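Side-chain contacts in xanthomonas outer protein D (Xanthomonas euvesicatoria, PDB 2OIX), which probably removes SUMO from modified host proteins as a type III-secreted cysteine protease, represented by the inactive catalytic fragment of its Ulp1-family domain: residues A[19-24]-A[28-33]; A[145-150]-A[154-159]. The protein carries 1 engineered substitution. All coordinates share one frame; numbering follows the deposited sequence.

Interaction 1 of 2, residues A[19-24]-A[28-33]; sequences RRLRGE and HLLHFA
Leu30, where the chain leaves a short 3-10 segment and enters edge strand 30-32, meets Leu21 methyl to methyl: Leu30 CD1 lies 3.8 Å from Leu21 CD1. The two side chains cross at about a right angle and meet through these CD1 methyls. Leu21 CG stands anti to the carbonyl carbon (chi1 -55°), and an extended second torsion carries CD1 to the far end of the chain, which places it against Leu30 and Phe32. Leu30 also rests on Phe66 of the neighbouring strand and on Val151 of helix 136-153. His31 turns to the other side of the strand, against Leu56 and Val65. Phe32 comes back to the side of Leu21. Its CZ is 4.0 Å from Leu21 CD1, and the methyl lies at the ring edge, near the ring plane, rather than over a face. CZ of Phe32 is likewise 4.0 Å from Leu30 CD1, so the three groups form a nearly even triangle. Leu17, Thr14 and Ala18 of helix 7-20 and Ile144 of helix 136-153 also touch this phenylalanine, whose ring meets that of Phe66 with the planes at about 55°. Beyond Leu21 the chain folds away through a type II turn, in which Glu24 N bonds to Leu21 O at 3.1 Å and Gly23 takes the positive phi (88°). The contact thus seats the C-terminal end of helix 7-20 against the edge of the mixed sheet in the Ulp1-type catalytic domain. No hydrogen bond joins the two segments; apolar packing without strong directionality holds them, while the backbone of Leu29, His31 and Ala33 bonds to Ile64 and Phe66.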
ATOM      1  N   ARG A  19       8.555  11.011  -7.073  1.00 31.50           N
ATOM      2  CA  ARG A  19       9.412  12.074  -7.595  1.00 31.92           C
ATOM      3  C   ARG A  19      10.378  12.565  -6.522  1.00 31.95           C
ATOM      4  O   ARG A  19      11.561  12.817  -6.809  1.00 31.19           O
ATOM      5  CB  ARG A  19       8.575  13.240  -8.106  1.00 31.99           C
ATOM      6  CG  ARG A  19       7.835  12.934  -9.397  1.00 36.39           C
ATOM      7  CD  ARG A  19       6.853  14.057  -9.751  1.00 42.55           C
ATOM      8  NE  ARG A  19       5.623  13.518 -10.352  1.00 47.14           N
ATOM      9  CZ  ARG A  19       4.387  13.925 -10.048  1.00 49.00           C
ATOM     10  NH1 ARG A  19       4.188  14.871  -9.126  1.00 48.49           N
ATOM     11  NH2 ARG A  19       3.343  13.375 -10.659  1.00 50.61           N
ATOM     12  N   ARG A  20       9.872  12.703  -5.290  1.00 31.87           N
ATOM     13  CA  ARG A  20      10.705  13.139  -4.186  1.00 32.13           C
ATOM     14  C   ARG A  20      11.827  12.142  -3.891  1.00 31.88           C
ATOM     15  O   ARG A  20      12.937  12.553  -3.592  1.00 31.78           O
ATOM     16  CB  ARG A  20       9.875  13.498  -2.947  1.00 31.96           C
ATOM     17  CG  ARG A  20       9.003  14.744  -3.146  1.00 32.19           C
ATOM     18  CD  ARG A  20       8.294  15.149  -1.866  1.00 32.87           C
ATOM     19  NE  ARG A  20       7.146  14.298  -1.547  1.00 35.26           N
ATOM     20  CZ  ARG A  20       7.044  13.493  -0.488  1.00 35.77           C
ATOM     21  NH1 ARG A  20       8.034  13.389   0.408  1.00 36.90           N
ATOM     22  NH2 ARG A  20       5.942  12.764  -0.339  1.00 34.53           N
ATOM     23  N   LEU A  21      11.548  10.848  -4.044  1.00 32.19           N
ATOM     24  CA  LEU A  21      12.513   9.781  -3.747  1.00 33.34           C
ATOM     25  C   LEU A  21      13.485   9.447  -4.887  1.00 33.85           C
ATOM     26  O   LEU A  21      14.386   8.623  -4.717  1.00 33.77           O
ATOM     27  CB  LEU A  21      11.770   8.488  -3.335  1.00 32.88           C
ATOM     28  CG  LEU A  21      10.769   8.579  -2.182  1.00 33.27           C
ATOM     29  CD1 LEU A  21      10.294   7.192  -1.790  1.00 34.19           C
ATOM     30  CD2 LEU A  21      11.349   9.342  -0.952  1.00 33.63           C
ATOM     31  N   ARG A  22      13.298  10.069  -6.045  1.00 35.03           N
ATOM     32  CA  ARG A  22      14.097   9.737  -7.224  1.00 36.39           C
ATOM     33  C   ARG A  22      15.612   9.810  -7.004  1.00 36.45           C
ATOM     34  O   ARG A  22      16.146  10.818  -6.553  1.00 35.80           O
ATOM     35  CB  ARG A  22      13.693  10.618  -8.406  1.00 36.90           C
ATOM     36  CG  ARG A  22      12.683   9.948  -9.302  1.00 40.07           C
ATOM     37  CD  ARG A  22      12.811  10.485 -10.704  1.00 44.80           C
ATOM     38  NE  ARG A  22      12.032  11.699 -10.903  1.00 47.72           N
ATOM     39  CZ  ARG A  22      12.242  12.591 -11.872  1.00 48.76           C
ATOM     40  NH1 ARG A  22      13.236  12.436 -12.751  1.00 48.72           N
ATOM     41  NH2 ARG A  22      11.451  13.655 -11.947  1.00 48.99           N
ATOM     42  N   GLY A  23      16.296   8.713  -7.310  1.00 37.18           N
ATOM     43  CA  GLY A  23      17.753   8.688  -7.224  1.00 37.30           C
ATOM     44  C   GLY A  23      18.312   8.304  -5.866  1.00 37.87           C
ATOM     45  O   GLY A  23      19.514   8.078  -5.744  1.00 37.91           O
ATOM     46  N   GLU A  24      17.451   8.236  -4.843  1.00 37.92           N
ATOM     47  CA  GLU A  24      17.891   7.836  -3.505  1.00 38.28           C
ATOM     48  C   GLU A  24      18.313   6.365  -3.490  1.00 37.86           C
ATOM     49  O   GLU A  24      17.772   5.559  -4.256  1.00 37.32           O
ATOM     50  CB  GLU A  24      16.799   8.076  -2.457  1.00 38.85           C
ATOM     51  CG  GLU A  24      16.349   9.524  -2.312  1.00 40.88           C
ATOM     52  CD  GLU A  24      17.265  10.353  -1.427  1.00 45.80           C
ATOM     53  OE1 GLU A  24      18.453   9.989  -1.252  1.00 46.10           O
ATOM     54  OE2 GLU A  24      16.787  11.386  -0.906  1.00 49.73           O
ATOM     55  N   HIS A  28      14.665   2.329  -6.346  1.00 23.69           N
ATOM     56  CA  HIS A  28      14.285   1.407  -7.419  1.00 22.93           C
ATOM     57  C   HIS A  28      13.691   0.095  -6.912  1.00 23.12           C
ATOM     58  O   HIS A  28      13.183  -0.697  -7.725  1.00 22.91           O
ATOM     59  CB  HIS A  28      15.458   1.127  -8.342  1.00 23.12           C
ATOM     60  CG  HIS A  28      16.598   0.451  -7.663  1.00 23.22           C
ATOM     61  ND1 HIS A  28      17.449   1.120  -6.814  1.00 24.42           N
ATOM     62  CD2 HIS A  28      17.013  -0.835  -7.681  1.00 24.93           C
ATOM     63  CE1 HIS A  28      18.348   0.274  -6.348  1.00 26.06           C
ATOM     64  NE2 HIS A  28      18.112  -0.912  -6.870  1.00 26.75           N
ATOM     65  N   LEU A  29      13.796  -0.168  -5.611  1.00 23.23           N
ATOM     66  CA  LEU A  29      13.148  -1.375  -5.025  1.00 24.64           C
ATOM     67  C   LEU A  29      11.644  -1.171  -4.821  1.00 25.01           C
ATOM     68  O   LEU A  29      10.916  -2.131  -4.598  1.00 27.20           O
ATOM     69  CB  LEU A  29      13.760  -1.789  -3.683  1.00 25.62           C
ATOM     70  CG  LEU A  29      15.268  -1.982  -3.495  1.00 27.07           C
ATOM     71  CD1 LEU A  29      15.542  -2.449  -2.060  1.00 30.49           C
ATOM     72  CD2 LEU A  29      15.758  -2.972  -4.499  1.00 29.53           C
ATOM     73  N   LEU A  30      11.189   0.078  -4.871  1.00 25.26           N
ATOM     74  CA  LEU A  30       9.802   0.424  -4.468  1.00 26.23           C
ATOM     75  C   LEU A  30       8.863   0.530  -5.650  1.00 26.76           C
ATOM     76  O   LEU A  30       9.245   1.086  -6.698  1.00 25.62           O
ATOM     77  CB  LEU A  30       9.773   1.780  -3.755  1.00 26.73           C
ATOM     78  CG  LEU A  30      10.714   1.979  -2.563  1.00 28.07           C
ATOM     79  CD1 LEU A  30      10.710   3.421  -2.077  1.00 29.65           C
ATOM     80  CD2 LEU A  30      10.335   1.069  -1.439  1.00 31.37           C
ATOM     81  N   HIS A  31       7.640   0.018  -5.483  1.00 26.77           N
ATOM     82  CA  HIS A  31       6.553   0.271  -6.457  1.00 27.84           C
ATOM     83  C   HIS A  31       5.270   0.707  -5.719  1.00 28.00           C
ATOM     84  O   HIS A  31       4.763  -0.046  -4.881  1.00 27.03           O
ATOM     85  CB  HIS A  31       6.264  -0.961  -7.300  1.00 28.93           C
ATOM     86  CG  HIS A  31       5.181  -0.745  -8.314  1.00 31.38           C
ATOM     87  ND1 HIS A  31       5.396  -0.056  -9.487  1.00 35.26           N
ATOM     88  CD2 HIS A  31       3.871  -1.101  -8.314  1.00 33.19           C
ATOM     89  CE1 HIS A  31       4.268  -0.004 -10.176  1.00 37.61           C
ATOM     90  NE2 HIS A  31       3.324  -0.620  -9.482  1.00 37.72           N
ATOM     91  N   PHE A  32       4.796   1.928  -5.993  1.00 26.83           N
ATOM     92  CA  PHE A  32       3.548   2.411  -5.415  1.00 26.74           C
ATOM     93  C   PHE A  32       2.424   2.071  -6.363  1.00 26.07           C
ATOM     94  O   PHE A  32       2.295   2.637  -7.478  1.00 26.28           O
ATOM     95  CB  PHE A  32       3.623   3.928  -5.127  1.00 26.84           C
ATOM     96  CG  PHE A  32       4.809   4.304  -4.294  1.00 28.72           C
ATOM     97  CD1 PHE A  32       5.116   3.588  -3.132  1.00 28.81           C
ATOM     98  CD2 PHE A  32       5.634   5.363  -4.670  1.00 32.91           C
ATOM     99  CE1 PHE A  32       6.217   3.926  -2.353  1.00 29.80           C
ATOM    100  CE2 PHE A  32       6.756   5.704  -3.886  1.00 33.38           C
ATOM    101  CZ  PHE A  32       7.041   4.977  -2.721  1.00 31.39           C
ATOM    102  N   ALA A  33       1.646   1.076  -5.987  1.00 25.73           N
ATOM    103  CA  ALA A  33       0.584   0.694  -6.908  1.00 27.53           C
ATOM    104  C   ALA A  33      -0.565   1.699  -6.965  1.00 27.11           C
ATOM    105  O   ALA A  33      -0.879   2.449  -5.995  1.00 29.73           O
ATOM    106  CB  ALA A  33       0.069  -0.727  -6.653  1.00 27.33           C
TER

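Interaction 2 of 2, residues A[145-150]-A[154-159]; sequences EVLAHR and GTFDYA
Phe156 turns its CG anti to the backbone N (chi1 -176°), which carries the ring back along helix 136-153 toward Leu147, while Thr155 sets OG1 between its own N and carbonyl carbon (chi1 65°), close against Arg150. There Thr155 OG1 lies 3.6 Å from Arg150 CB and is near CG as well; the hydroxyl is hydrogen-bonded to Asp153. The aromatic ring meets Leu147 obliquely, with Phe156 CE1 4.1 Å from Leu147 CD2 and Phe156 CD1 3.9 Å from Leu147 O. Arg150 CB comes in at the ring edge, near its plane. The backbone holds this arrangement through one carbonyl. Arg150 O receives Thr155 N at 3.0 Å, in the carbonyl plane, and also Phe156 N at 3.1 Å, this second donor standing 63° out of the plane. The Thr155 bond belongs to a Schellman motif at the C-terminal end of the helix, where Gly154, with positive phi, is the first residue to leave helical angles; the Phe156 bond is added to it. The helix itself is the one that begins at the engineered site, where family members carry the catalytic cysteine; its far end is closed here. A type I turn from Thr155 to Tyr158 follows, and Arg162 binds the carbonyls of Phe156 and Tyr158. Arg150 runs extended from CG to NE, away from the turn. One face of its guanidinium receives Val146 CG1, offset toward the rim, and NH1 is fixed by the carbonyl oxygens of Gly161 and Asp163, tying the helix to the loop after the turn. His149, the residue before Arg150, donates from ND1 to Glu145 O, one turn back, at 2.9 Å in the ring plane, while His149 N reaches that oxygen from the opposite face of its carbonyl plane.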
ATOM      1  N   GLU A 145       4.668   6.370   3.133  1.00 20.91           N
ATOM      2  CA  GLU A 145       5.739   7.381   3.234  1.00 23.25           C
ATOM      3  C   GLU A 145       6.821   6.984   4.271  1.00 22.87           C
ATOM      4  O   GLU A 145       8.017   7.001   3.977  1.00 22.20           O
ATOM      5  CB  GLU A 145       5.120   8.713   3.634  1.00 23.87           C
ATOM      6  CG  GLU A 145       6.126   9.832   3.906  1.00 26.54           C
ATOM      7  CD  GLU A 145       6.328  10.743   2.715  1.00 35.44           C
ATOM      8  OE1 GLU A 145       5.567  10.575   1.727  1.00 37.47           O
ATOM      9  OE2 GLU A 145       7.221  11.640   2.777  1.00 34.30           O
ATOM     10  N   VAL A 146       6.361   6.635   5.472  1.00 22.44           N
ATOM     11  CA  VAL A 146       7.180   6.111   6.563  1.00 21.40           C
ATOM     12  C   VAL A 146       7.923   4.864   6.138  1.00 22.39           C
ATOM     13  O   VAL A 146       9.129   4.787   6.319  1.00 22.63           O
ATOM     14  CB  VAL A 146       6.298   5.789   7.783  1.00 21.22           C
ATOM     15  CG1 VAL A 146       7.090   5.107   8.870  1.00 22.73           C
ATOM     16  CG2 VAL A 146       5.708   7.118   8.372  1.00 15.33           C
ATOM     17  N   LEU A 147       7.194   3.892   5.598  1.00 21.78           N
ATOM     18  CA  LEU A 147       7.831   2.636   5.204  1.00 21.89           C
ATOM     19  C   LEU A 147       8.820   2.813   4.005  1.00 22.09           C
ATOM     20  O   LEU A 147       9.924   2.223   4.014  1.00 22.51           O
ATOM     21  CB  LEU A 147       6.758   1.587   4.918  1.00 22.58           C
ATOM     22  CG  LEU A 147       5.913   1.008   6.068  1.00 19.38           C
ATOM     23  CD1 LEU A 147       5.003  -0.164   5.425  1.00 19.93           C
ATOM     24  CD2 LEU A 147       6.821   0.373   7.142  1.00 23.51           C
ATOM     25  N   ALA A 148       8.437   3.617   3.010  1.00 21.93           N
ATOM     26  CA  ALA A 148       9.354   4.008   1.915  1.00 22.10           C
ATOM     27  C   ALA A 148      10.669   4.580   2.432  1.00 21.96           C
ATOM     28  O   ALA A 148      11.740   4.183   1.979  1.00 22.12           O
ATOM     29  CB  ALA A 148       8.682   4.985   0.925  1.00 21.38           C
ATOM     30  N   HIS A 149      10.602   5.518   3.374  1.00 20.91           N
ATOM     31  CA  HIS A 149      11.847   6.051   3.930  1.00 22.78           C
ATOM     32  C   HIS A 149      12.699   5.003   4.685  1.00 22.70           C
ATOM     33  O   HIS A 149      13.947   5.055   4.656  1.00 22.48           O
ATOM     34  CB  HIS A 149      11.569   7.309   4.753  1.00 22.55           C
ATOM     35  CG  HIS A 149      11.338   8.529   3.905  1.00 25.77           C
ATOM     36  ND1 HIS A 149      10.132   8.793   3.296  1.00 27.99           N
ATOM     37  CD2 HIS A 149      12.166   9.548   3.558  1.00 27.54           C
ATOM     38  CE1 HIS A 149      10.226   9.916   2.601  1.00 28.56           C
ATOM     39  NE2 HIS A 149      11.447  10.398   2.750  1.00 27.76           N
ATOM     40  N   ARG A 150      12.041   4.040   5.329  1.00 22.59           N
ATOM     41  CA  ARG A 150      12.774   2.957   5.988  1.00 22.23           C
ATOM     42  C   ARG A 150      13.480   2.054   4.969  1.00 22.12           C
ATOM     43  O   ARG A 150      14.560   1.542   5.243  1.00 22.52           O
ATOM     44  CB  ARG A 150      11.835   2.150   6.894  1.00 21.97           C
ATOM     45  CG  ARG A 150      11.295   3.020   8.041  1.00 22.13           C
ATOM     46  CD  ARG A 150      10.492   2.194   9.051  1.00 21.92           C
ATOM     47  NE  ARG A 150       9.909   3.060  10.086  1.00 20.87           N
ATOM     48  CZ  ARG A 150       8.980   2.683  10.960  1.00 23.92           C
ATOM     49  NH1 ARG A 150       8.544   1.472  10.960  1.00 21.23           N
ATOM     50  NH2 ARG A 150       8.468   3.539  11.869  1.00 20.32           N
ATOM     51  N   GLY A 154      17.565   1.893   4.944  1.00 26.11           N
ATOM     52  CA  GLY A 154      17.914   0.519   5.302  1.00 27.83           C
ATOM     53  C   GLY A 154      17.583   0.105   6.741  1.00 28.79           C
ATOM     54  O   GLY A 154      18.356  -0.658   7.349  1.00 30.53           O
ATOM     55  N   THR A 155      16.494   0.631   7.312  1.00 26.97           N
ATOM     56  CA  THR A 155      16.026   0.188   8.628  1.00 26.26           C
ATOM     57  C   THR A 155      14.752  -0.695   8.529  1.00 27.33           C
ATOM     58  O   THR A 155      14.338  -1.333   9.508  1.00 28.77           O
ATOM     59  CB  THR A 155      15.824   1.371   9.552  1.00 26.10           C
ATOM     60  OG1 THR A 155      14.763   2.167   9.019  1.00 25.99           O
ATOM     61  CG2 THR A 155      17.155   2.189   9.632  1.00 25.95           C
ATOM     62  N   PHE A 156      14.188  -0.774   7.324  1.00 25.72           N
ATOM     63  CA  PHE A 156      12.986  -1.569   7.032  1.00 26.45           C
ATOM     64  C   PHE A 156      13.189  -3.027   7.417  1.00 25.34           C
ATOM     65  O   PHE A 156      12.282  -3.643   7.942  1.00 26.88           O
ATOM     66  CB  PHE A 156      12.686  -1.466   5.532  1.00 24.70           C
ATOM     67  CG  PHE A 156      11.422  -2.165   5.073  1.00 25.47           C
ATOM     68  CD1 PHE A 156      10.164  -1.523   5.183  1.00 24.27           C
ATOM     69  CD2 PHE A 156      11.515  -3.398   4.453  1.00 25.96           C
ATOM     70  CE1 PHE A 156       9.019  -2.135   4.707  1.00 28.31           C
ATOM     71  CE2 PHE A 156      10.359  -4.080   3.958  1.00 27.83           C
ATOM     72  CZ  PHE A 156       9.103  -3.400   4.078  1.00 23.28           C
ATOM     73  N   ASP A 157      14.396  -3.556   7.229  1.00 24.60           N
ATOM     74  CA  ASP A 157      14.627  -4.977   7.497  1.00 25.67           C
ATOM     75  C   ASP A 157      14.998  -5.318   8.949  1.00 24.89           C
ATOM     76  O   ASP A 157      15.105  -6.501   9.285  1.00 24.59           O
ATOM     77  CB  ASP A 157      15.690  -5.532   6.557  1.00 25.03           C
ATOM     78  CG  ASP A 157      15.204  -5.643   5.103  1.00 28.79           C
ATOM     79  OD1 ASP A 157      13.991  -5.862   4.857  1.00 28.78           O
ATOM     80  OD2 ASP A 157      16.068  -5.530   4.203  1.00 30.78           O
ATOM     81  N   TYR A 158      15.215  -4.326   9.802  1.00 23.35           N
ATOM     82  CA  TYR A 158      15.477  -4.650  11.201  1.00 23.86           C
ATOM     83  C   TYR A 158      14.195  -5.212  11.816  1.00 23.72           C
ATOM     84  O   TYR A 158      13.089  -4.906  11.347  1.00 23.15           O
ATOM     85  CB  TYR A 158      15.907  -3.397  11.993  1.00 24.70           C
ATOM     86  CG  TYR A 158      17.292  -2.863  11.663  1.00 25.59           C
ATOM     87  CD1 TYR A 158      18.348  -3.716  11.456  1.00 27.23           C
ATOM     88  CD2 TYR A 158      17.553  -1.502  11.637  1.00 26.56           C
ATOM     89  CE1 TYR A 158      19.624  -3.238  11.164  1.00 28.64           C
ATOM     90  CE2 TYR A 158      18.838  -1.009  11.345  1.00 27.40           C
ATOM     91  CZ  TYR A 158      19.853  -1.902  11.092  1.00 27.10           C
ATOM     92  OH  TYR A 158      21.129  -1.496  10.814  1.00 29.40           O
ATOM     93  N   ALA A 159      14.345  -6.022  12.862  1.00 23.83           N
ATOM     94  CA  ALA A 159      13.206  -6.399  13.683  1.00 23.69           C
ATOM     95  C   ALA A 159      12.478  -5.107  14.075  1.00 23.91           C
ATOM     96  O   ALA A 159      13.101  -4.083  14.385  1.00 23.09           O
ATOM     97  CB  ALA A 159      13.655  -7.230  14.909  1.00 23.68           C
TER

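From the N terminus, helix 7-20 ends at interaction 1, which closes a short loop onto edge strand 30-32. Much later the chain enters helix 136-153, whose residues 145-150 meet loop 154-159; interaction 2 folds the chain just after the helix back onto it. The two are in series, neither nested nor crossed, each with three residues between its segments. Their centres lie about 13 Å apart, yet they touch directly. Arg20 NH2 makes a salt bridge to Glu145 OE1 at 3.0 Å, and Ala148 CB packs 3.9 Å from both Leu21 CD1 and Leu30 CD1, while Leu21 also touches His149. Helix 136-153 therefore joins helix 7-20 and the sheet edge to its own C-terminal loop.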